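Local coordinates for protein MxaA (Stigmatella aurantiaca, PDB 4W4T) that provides the NADPH-binding terminal reductase domain of a mixed polyketide synthase and peptide synthetase for myxalamid, and probably releases the chain as a primary alcohol, at residues Pro184-Ser189 and Pro238-Arg243; Leu72-Arg77 and Val290-Val295. All coordinates share one frame; numbering follows the deposited sequence.

Contact 1: residues Pro184-Ser189 and Pro238-Arg243; sequences PLHYVS and PVTILR
H186 and T240 are joined by a side-chain hydrogen bond between neighbouring parallel strands. H186 ND1 and T240 OG1 lie 3.0 Å apart, with OG1 at the ring edge, near its plane; either could donate. T240 sets its hydroxyl between backbone N and carbonyl carbon (chi1 75°), which turns OG1 to the histidine. Its methyl comes to the same edge, with T240 CG2 3.3 Å from H186 ND1. The H186 ring also meets that of Y147. L242 sends CD1 to H186 CB, at 4.3 Å. V188 shares this face, and helix 287-298 packs on it.

L185, Y187, V239 and I241 line the other face, against helices 159-177 and 217-234. Y187 holds CG anti to its backbone N (chi1 174°), which brings its ring to S189, with S189 N above one face, near the rim. S189 OG hydrogen-bonds to E226, and R243 forms a salt bridge with the same residue.

The main chains pair from L185 N to P238 O (2.9 Å) through S189 N to L242 O (2.7 Å). The backbones of H186 and V188 bond to strand 145-148 on the other side, so strand 185-188 is interior to the Rossmann-type sheet. The polar H186-T240 pair is buried, and each gives the other a hydrogen-bonding partner.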
ATOM      1  N   PRO A 184      37.144   2.435  12.867  1.00 17.52           N
ATOM      2  CA  PRO A 184      36.857   2.150  11.457  1.00 14.38           C
ATOM      3  C   PRO A 184      35.408   1.727  11.252  1.00 14.59           C
ATOM      4  O   PRO A 184      34.784   1.064  12.105  1.00 15.14           O
ATOM      5  CB  PRO A 184      37.822   1.009  11.124  1.00 17.85           C
ATOM      6  CG  PRO A 184      38.986   1.255  12.043  1.00 19.40           C
ATOM      7  CD  PRO A 184      38.353   1.737  13.333  1.00 17.95           C
ATOM      8  N   LEU A 185      34.880   2.129  10.103  1.00 14.69           N
ATOM      9  CA  LEU A 185      33.487   1.917   9.782  1.00 13.34           C
ATOM     10  C   LEU A 185      33.331   1.124   8.491  1.00 14.02           C
ATOM     11  O   LEU A 185      33.807   1.539   7.441  1.00 16.93           O
ATOM     12  CB  LEU A 185      32.770   3.253   9.654  1.00 12.80           C
ATOM     13  CG  LEU A 185      31.384   3.128   9.021  1.00 13.07           C
ATOM     14  CD1 LEU A 185      30.431   2.393   9.960  1.00 13.28           C
ATOM     15  CD2 LEU A 185      30.863   4.496   8.651  1.00 14.64           C
ATOM     16  N   HIS A 186      32.687  -0.024   8.579  1.00 12.63           N
ATOM     17  CA  HIS A 186      32.384  -0.795   7.380  1.00 14.00           C
ATOM     18  C   HIS A 186      30.913  -0.585   7.090  1.00 12.42           C
ATOM     19  O   HIS A 186      30.043  -1.101   7.794  1.00 11.52           O
ATOM     20  CB  HIS A 186      32.765  -2.253   7.583  1.00 14.69           C
ATOM     21  CG  HIS A 186      34.167  -2.401   8.078  1.00 16.23           C
ATOM     22  ND1 HIS A 186      35.255  -2.126   7.281  1.00 18.36           N
ATOM     23  CD2 HIS A 186      34.662  -2.683   9.306  1.00 15.27           C
ATOM     24  CE1 HIS A 186      36.362  -2.267   7.988  1.00 19.94           C
ATOM     25  NE2 HIS A 186      36.029  -2.612   9.219  1.00 15.50           N
ATOM     26  N   TYR A 187      30.648   0.240   6.081  1.00 11.60           N
ATOM     27  CA  TYR A 187      29.290   0.729   5.854  1.00 12.67           C
ATOM     28  C   TYR A 187      28.582  -0.064   4.762  1.00 12.84           C
ATOM     29  O   TYR A 187      29.056  -0.131   3.632  1.00 13.70           O
ATOM     30  CB  TYR A 187      29.318   2.221   5.498  1.00 12.64           C
ATOM     31  CG  TYR A 187      27.953   2.720   5.110  1.00 13.64           C
ATOM     32  CD1 TYR A 187      26.885   2.606   5.993  1.00 12.25           C
ATOM     33  CD2 TYR A 187      27.720   3.264   3.861  1.00 12.35           C
ATOM     34  CE1 TYR A 187      25.617   3.038   5.645  1.00 13.53           C
ATOM     35  CE2 TYR A 187      26.449   3.707   3.500  1.00 12.93           C
ATOM     36  CZ  TYR A 187      25.406   3.586   4.400  1.00 13.17           C
ATOM     37  OH  TYR A 187      24.138   4.001   4.047  1.00 13.68           O
ATOM     38  N   VAL A 188      27.446  -0.664   5.105  1.00 12.63           N
ATOM     39  CA  VAL A 188      26.643  -1.372   4.115  1.00 12.20           C
ATOM     40  C   VAL A 188      25.661  -0.410   3.454  1.00 14.08           C
ATOM     41  O   VAL A 188      24.639  -0.012   4.033  1.00 13.75           O
ATOM     42  CB  VAL A 188      25.915  -2.569   4.724  1.00 14.34           C
ATOM     43  CG1 VAL A 188      25.204  -3.362   3.615  1.00 11.15           C
ATOM     44  CG2 VAL A 188      26.941  -3.476   5.457  1.00 11.86           C
ATOM     45  N   SER A 189      25.982  -0.034   2.218  1.00 14.12           N
ATOM     46  CA  SER A 189      25.141   0.861   1.428  1.00 12.61           C
ATOM     47  C   SER A 189      24.188   0.062   0.547  1.00 13.92           C
ATOM     48  O   SER A 189      23.461  -0.801   1.039  1.00 14.16           O
ATOM     49  CB  SER A 189      26.003   1.787   0.568  1.00 12.26           C
ATOM     50  OG  SER A 189      25.199   2.687  -0.176  1.00 13.79           O
ATOM     51  N   PRO A 238      38.620   6.038   8.709  1.00 17.48           N
ATOM     52  CA  PRO A 238      38.781   4.846   7.871  1.00 19.45           C
ATOM     53  C   PRO A 238      37.433   4.183   7.626  1.00 17.39           C
ATOM     54  O   PRO A 238      36.743   3.790   8.571  1.00 17.00           O
ATOM     55  CB  PRO A 238      39.694   3.938   8.696  1.00 22.06           C
ATOM     56  CG  PRO A 238      40.334   4.839   9.722  1.00 21.65           C
ATOM     57  CD  PRO A 238      39.280   5.876  10.016  1.00 19.15           C
ATOM     58  N   VAL A 239      37.080   4.054   6.354  1.00 17.08           N
ATOM     59  CA  VAL A 239      35.765   3.577   5.955  1.00 14.65           C
ATOM     60  C   VAL A 239      35.892   2.592   4.806  1.00 15.97           C
ATOM     61  O   VAL A 239      36.714   2.787   3.926  1.00 17.59           O
ATOM     62  CB  VAL A 239      34.858   4.740   5.499  1.00 15.60           C
ATOM     63  CG1 VAL A 239      33.590   4.220   4.896  1.00 18.60           C
ATOM     64  CG2 VAL A 239      34.546   5.693   6.666  1.00 14.91           C
ATOM     65  N   THR A 240      35.079   1.542   4.825  1.00 15.51           N
ATOM     66  CA  THR A 240      34.851   0.742   3.623  1.00 16.40           C
ATOM     67  C   THR A 240      33.380   0.914   3.245  1.00 16.93           C
ATOM     68  O   THR A 240      32.496   0.961   4.116  1.00 15.77           O
ATOM     69  CB  THR A 240      35.206  -0.750   3.829  1.00 16.87           C
ATOM     70  OG1 THR A 240      34.193  -1.403   4.606  1.00 21.98           O
ATOM     71  CG2 THR A 240      36.520  -0.888   4.543  1.00 18.29           C
ATOM     72  N   ILE A 241      33.120   1.055   1.949  1.00 14.76           N
ATOM     73  CA  ILE A 241      31.743   1.190   1.480  1.00 15.69           C
ATOM     74  C   ILE A 241      31.361  -0.002   0.632  1.00 15.11           C
ATOM     75  O   ILE A 241      31.934  -0.226  -0.424  1.00 14.72           O
ATOM     76  CB  ILE A 241      31.548   2.486   0.681  1.00 13.13           C
ATOM     77  CG1 ILE A 241      31.855   3.687   1.596  1.00 13.78           C
ATOM     78  CG2 ILE A 241      30.129   2.552   0.095  1.00 13.98           C
ATOM     79  CD1 ILE A 241      31.786   5.036   0.888  1.00 15.28           C
ATOM     80  N   LEU A 242      30.399  -0.773   1.128  1.00 14.53           N
ATOM     81  CA  LEU A 242      29.971  -2.018   0.505  1.00 14.42           C
ATOM     82  C   LEU A 242      28.560  -1.853  -0.037  1.00 13.26           C
ATOM     83  O   LEU A 242      27.650  -1.543   0.721  1.00 12.16           O
ATOM     84  CB  LEU A 242      30.030  -3.157   1.524  1.00 15.03           C
ATOM     85  CG  LEU A 242      31.393  -3.094   2.215  1.00 18.27           C
ATOM     86  CD1 LEU A 242      31.335  -3.424   3.691  1.00 17.36           C
ATOM     87  CD2 LEU A 242      32.356  -3.985   1.478  1.00 16.56           C
ATOM     88  N   ARG A 243      28.386  -2.067  -1.343  1.00 12.15           N
ATOM     89  CA  ARG A 243      27.083  -1.908  -1.984  1.00 12.91           C
ATOM     90  C   ARG A 243      26.569  -3.253  -2.485  1.00 13.57           C
ATOM     91  O   ARG A 243      26.947  -3.695  -3.567  1.00 14.74           O
ATOM     92  CB  ARG A 243      27.170  -0.943  -3.173  1.00 12.86           C
ATOM     93  CG  ARG A 243      27.642   0.466  -2.875  1.00 13.14           C
ATOM     94  CD  ARG A 243      27.804   1.227  -4.209  1.00 14.51           C
ATOM     95  NE  ARG A 243      28.045   2.658  -4.046  1.00 13.58           N
ATOM     96  CZ  ARG A 243      28.571   3.439  -4.984  1.00 13.39           C
ATOM     97  NH1 ARG A 243      28.943   2.927  -6.156  1.00 13.46           N
ATOM     98  NH2 ARG A 243      28.727   4.735  -4.751  1.00 14.92           N
TER

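Contact 2: residues Leu72-Arg77 and Val290-Val295; sequences LEELCR and VSSAIV
E74 puts a carboxylate against two serines of another helix in a buried contact. Its OE2 lies 2.8 Å from S292 OG, a hydrogen bond that is uncertain, since D288 O can take the same proton. S291 OG is 3.3 Å from E74 OE1, but it also bonds to V287 O in its own helix. A water sits between E74 OE1 and S291 OG. Its distance to OE1 is too short to be trusted in detail.

The glutamate leaves its helix with CG anti to the backbone N (chi1 -173°), then bends at chi2. The bend carries the carboxylate to the serines, while the aliphatic part lies across V295, with E74 CG 3.6 Å from V295 CG2. L75 brings CD2 to the same methyl, V295 CG2, at 3.8 Å.

Two arginines probably balance the charge of E74. R78 NH1 forms a salt bridge with E74 OE2, and R77 NH2 makes a longer one to E74 OE1 (3.6 Å). R77 grips E73 side-on, using NE and NH2. An alanine in place of E74 has no carboxylate: S292 OG would probably be left to D288 O, R78 would probably lose a counter-charge, and a gap is likely to open beside V295.

The axes of segments 72-77 and 290-295 come within 9.5 Å, at an angle of 45°. L75 also rests on I83 of strand 82-87, and V295 on L71 and R78. V290, A293 and I294 pack on L310 of strand 307-310. The two helices thus lie side by side on one face of the sheet.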
ATOM      1  N   LEU A  72      26.265 -11.393  11.318  1.00 19.87           N
ATOM      2  CA  LEU A  72      26.590 -11.674  12.717  1.00 20.13           C
ATOM      3  C   LEU A  72      27.256 -13.041  12.851  1.00 21.21           C
ATOM      4  O   LEU A  72      28.313 -13.175  13.480  1.00 21.75           O
ATOM      5  CB  LEU A  72      25.347 -11.609  13.588  1.00 18.98           C
ATOM      6  CG  LEU A  72      25.590 -12.002  15.047  1.00 19.98           C
ATOM      7  CD1 LEU A  72      26.763 -11.225  15.639  1.00 18.39           C
ATOM      8  CD2 LEU A  72      24.325 -11.810  15.860  1.00 21.59           C
ATOM      9  N   GLU A  73      26.655 -14.048  12.230  1.00 21.48           N
ATOM     10  CA  GLU A  73      27.165 -15.404  12.358  1.00 22.09           C
ATOM     11  C   GLU A  73      28.561 -15.485  11.730  1.00 25.88           C
ATOM     12  O   GLU A  73      29.478 -16.111  12.285  1.00 27.39           O
ATOM     13  CB  GLU A  73      26.168 -16.388  11.738  1.00 25.97           C
ATOM     14  CG  GLU A  73      26.431 -17.859  12.048  1.00 30.72           C
ATOM     15  CD  GLU A  73      27.456 -18.463  11.117  1.00 32.98           C
ATOM     16  OE1 GLU A  73      27.703 -17.852  10.053  1.00 34.47           O
ATOM     17  OE2 GLU A  73      28.010 -19.541  11.440  1.00 32.15           O
ATOM     18  N   GLU A  74      28.755 -14.784  10.620  1.00 23.99           N
ATOM     19  CA  GLU A  74      30.059 -14.753   9.980  1.00 24.71           C
ATOM     20  C   GLU A  74      31.118 -14.026  10.819  1.00 23.91           C
ATOM     21  O   GLU A  74      32.276 -14.443  10.865  1.00 24.22           O
ATOM     22  CB  GLU A  74      29.949 -14.110   8.598  1.00 23.81           C
ATOM     23  CG  GLU A  74      31.229 -14.173   7.782  1.00 26.86           C
ATOM     24  CD  GLU A  74      31.072 -15.008   6.525  1.00 29.77           C
ATOM     25  OE1 GLU A  74      29.922 -15.150   6.044  1.00 31.24           O
ATOM     26  OE2 GLU A  74      32.098 -15.499   6.016  1.00 29.85           O
ATOM     27  N   LEU A  75      30.739 -12.937  11.484  1.00 21.17           N
ATOM     28  CA  LEU A  75      31.688 -12.205  12.322  1.00 22.95           C
ATOM     29  C   LEU A  75      32.155 -13.036  13.524  1.00 24.79           C
ATOM     30  O   LEU A  75      33.313 -12.949  13.933  1.00 26.94           O
ATOM     31  CB  LEU A  75      31.063 -10.882  12.810  1.00 19.51           C
ATOM     32  CG  LEU A  75      31.009  -9.754  11.770  1.00 17.75           C
ATOM     33  CD1 LEU A  75      30.178  -8.593  12.305  1.00 19.05           C
ATOM     34  CD2 LEU A  75      32.390  -9.271  11.374  1.00 18.50           C
ATOM     35  N   CYS A  76      31.254 -13.829  14.092  1.00 23.33           N
ATOM     36  CA  CYS A  76      31.644 -14.721  15.185  1.00 26.09           C
ATOM     37  C   CYS A  76      32.662 -15.771  14.715  1.00 29.59           C
ATOM     38  O   CYS A  76      33.602 -16.103  15.443  1.00 29.00           O
ATOM     39  CB  CYS A  76      30.415 -15.396  15.785  1.00 27.02           C
ATOM     40  SG  CYS A  76      29.323 -14.250  16.663  1.00 29.86           S
ATOM     41  N   ARG A  77      32.502 -16.259  13.486  1.00 28.41           N
ATOM     42  CA  ARG A  77      33.397 -17.295  12.981  1.00 31.20           C
ATOM     43  C   ARG A  77      34.775 -16.758  12.606  1.00 30.77           C
ATOM     44  O   ARG A  77      35.782 -17.435  12.798  1.00 31.34           O
ATOM     45  CB  ARG A  77      32.767 -18.000  11.774  1.00 32.22           C
ATOM     46  CG  ARG A  77      31.694 -19.012  12.160  1.00 35.22           C
ATOM     47  CD  ARG A  77      31.300 -19.914  10.999  1.00 36.39           C
ATOM     48  NE  ARG A  77      30.423 -19.228  10.055  1.00 38.23           N
ATOM     49  CZ  ARG A  77      30.834 -18.709   8.903  1.00 33.89           C
ATOM     50  NH1 ARG A  77      32.112 -18.798   8.553  1.00 35.18           N
ATOM     51  NH2 ARG A  77      29.967 -18.094   8.111  1.00 32.00           N
ATOM     52  N   VAL A 290      27.324 -12.209  -0.033  1.00 13.08           N
ATOM     53  CA  VAL A 290      27.384 -10.833   0.441  1.00 14.09           C
ATOM     54  C   VAL A 290      28.009 -10.780   1.828  1.00 13.24           C
ATOM     55  O   VAL A 290      28.939 -10.002   2.065  1.00 13.97           O
ATOM     56  CB  VAL A 290      26.000 -10.178   0.479  1.00 13.36           C
ATOM     57  CG1 VAL A 290      26.118  -8.751   0.959  1.00 14.11           C
ATOM     58  CG2 VAL A 290      25.367 -10.226  -0.911  1.00 14.68           C
ATOM     59  N   SER A 291      27.537 -11.626   2.737  1.00 13.94           N
ATOM     60  CA  SER A 291      28.066 -11.574   4.099  1.00 16.09           C
ATOM     61  C   SER A 291      29.538 -11.970   4.124  1.00 16.96           C
ATOM     62  O   SER A 291      30.328 -11.318   4.799  1.00 14.94           O
ATOM     63  CB  SER A 291      27.261 -12.453   5.062  1.00 16.74           C
ATOM     64  OG  SER A 291      27.274 -13.820   4.693  1.00 22.68           O
ATOM     65  N   SER A 292      29.931 -13.007   3.383  1.00 14.80           N
ATOM     66  CA  SER A 292      31.349 -13.392   3.383  1.00 16.97           C
ATOM     67  C   SER A 292      32.220 -12.308   2.776  1.00 16.55           C
ATOM     68  O   SER A 292      33.313 -12.053   3.267  1.00 18.37           O
ATOM     69  CB  SER A 292      31.582 -14.712   2.632  1.00 19.84           C
ATOM     70  OG  SER A 292      31.093 -15.800   3.386  1.00 23.32           O
ATOM     71  N   ALA A 293      31.744 -11.665   1.711  1.00 14.17           N
ATOM     72  CA  ALA A 293      32.535 -10.620   1.062  1.00 13.21           C
ATOM     73  C   ALA A 293      32.676  -9.394   1.960  1.00 14.61           C
ATOM     74  O   ALA A 293      33.746  -8.795   2.020  1.00 15.21           O
ATOM     75  CB  ALA A 293      31.924 -10.217  -0.284  1.00 15.76           C
ATOM     76  N   ILE A 294      31.590  -9.005   2.624  1.00 13.67           N
ATOM     77  CA  ILE A 294      31.661  -7.892   3.565  1.00 14.64           C
ATOM     78  C   ILE A 294      32.774  -8.130   4.580  1.00 14.48           C
ATOM     79  O   ILE A 294      33.647  -7.282   4.779  1.00 15.00           O
ATOM     80  CB  ILE A 294      30.334  -7.692   4.309  1.00 15.48           C
ATOM     81  CG1 ILE A 294      29.263  -7.166   3.349  1.00 12.81           C
ATOM     82  CG2 ILE A 294      30.527  -6.718   5.491  1.00 14.50           C
ATOM     83  CD1 ILE A 294      27.876  -7.100   3.979  1.00 13.88           C
ATOM     84  N   VAL A 295      32.747  -9.296   5.210  1.00 14.34           N
ATOM     85  CA  VAL A 295      33.720  -9.577   6.263  1.00 16.92           C
ATOM     86  C   VAL A 295      35.121  -9.678   5.666  1.00 18.65           C
ATOM     87  O   VAL A 295      36.046  -9.075   6.186  1.00 19.35           O
ATOM     88  CB  VAL A 295      33.364 -10.857   7.044  1.00 18.14           C
ATOM     89  CG1 VAL A 295      34.498 -11.236   8.014  1.00 21.26           C
ATOM     90  CG2 VAL A 295      32.065 -10.660   7.807  1.00 17.57           C
TER
HETATM   91  O   HOH W   1      28.660 -16.360   4.353  1.00 25.42           O

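Contacts 1 and 2 are two layers of one Rossmann-type domain, with centres 14 Å apart. Helix 287-298 joins them. Its residue I294 reaches the strands: I294 CG2 lies 3.8 Å from L242 CD1, and I294 CD1 lies 4.0 Å from V188 CG2. The same helix meets 72-77 through S292 and V295. Both contacts border the NADPH site, although no NADPH is bound to this chain in the model. The Y187 side chain is about 3 Å from that of K222, and the V188 side chain about 4 Å from that of N149. On the helix side, the S291 side chain is about 4 Å from that of L67. All three neighbours bind NADPH.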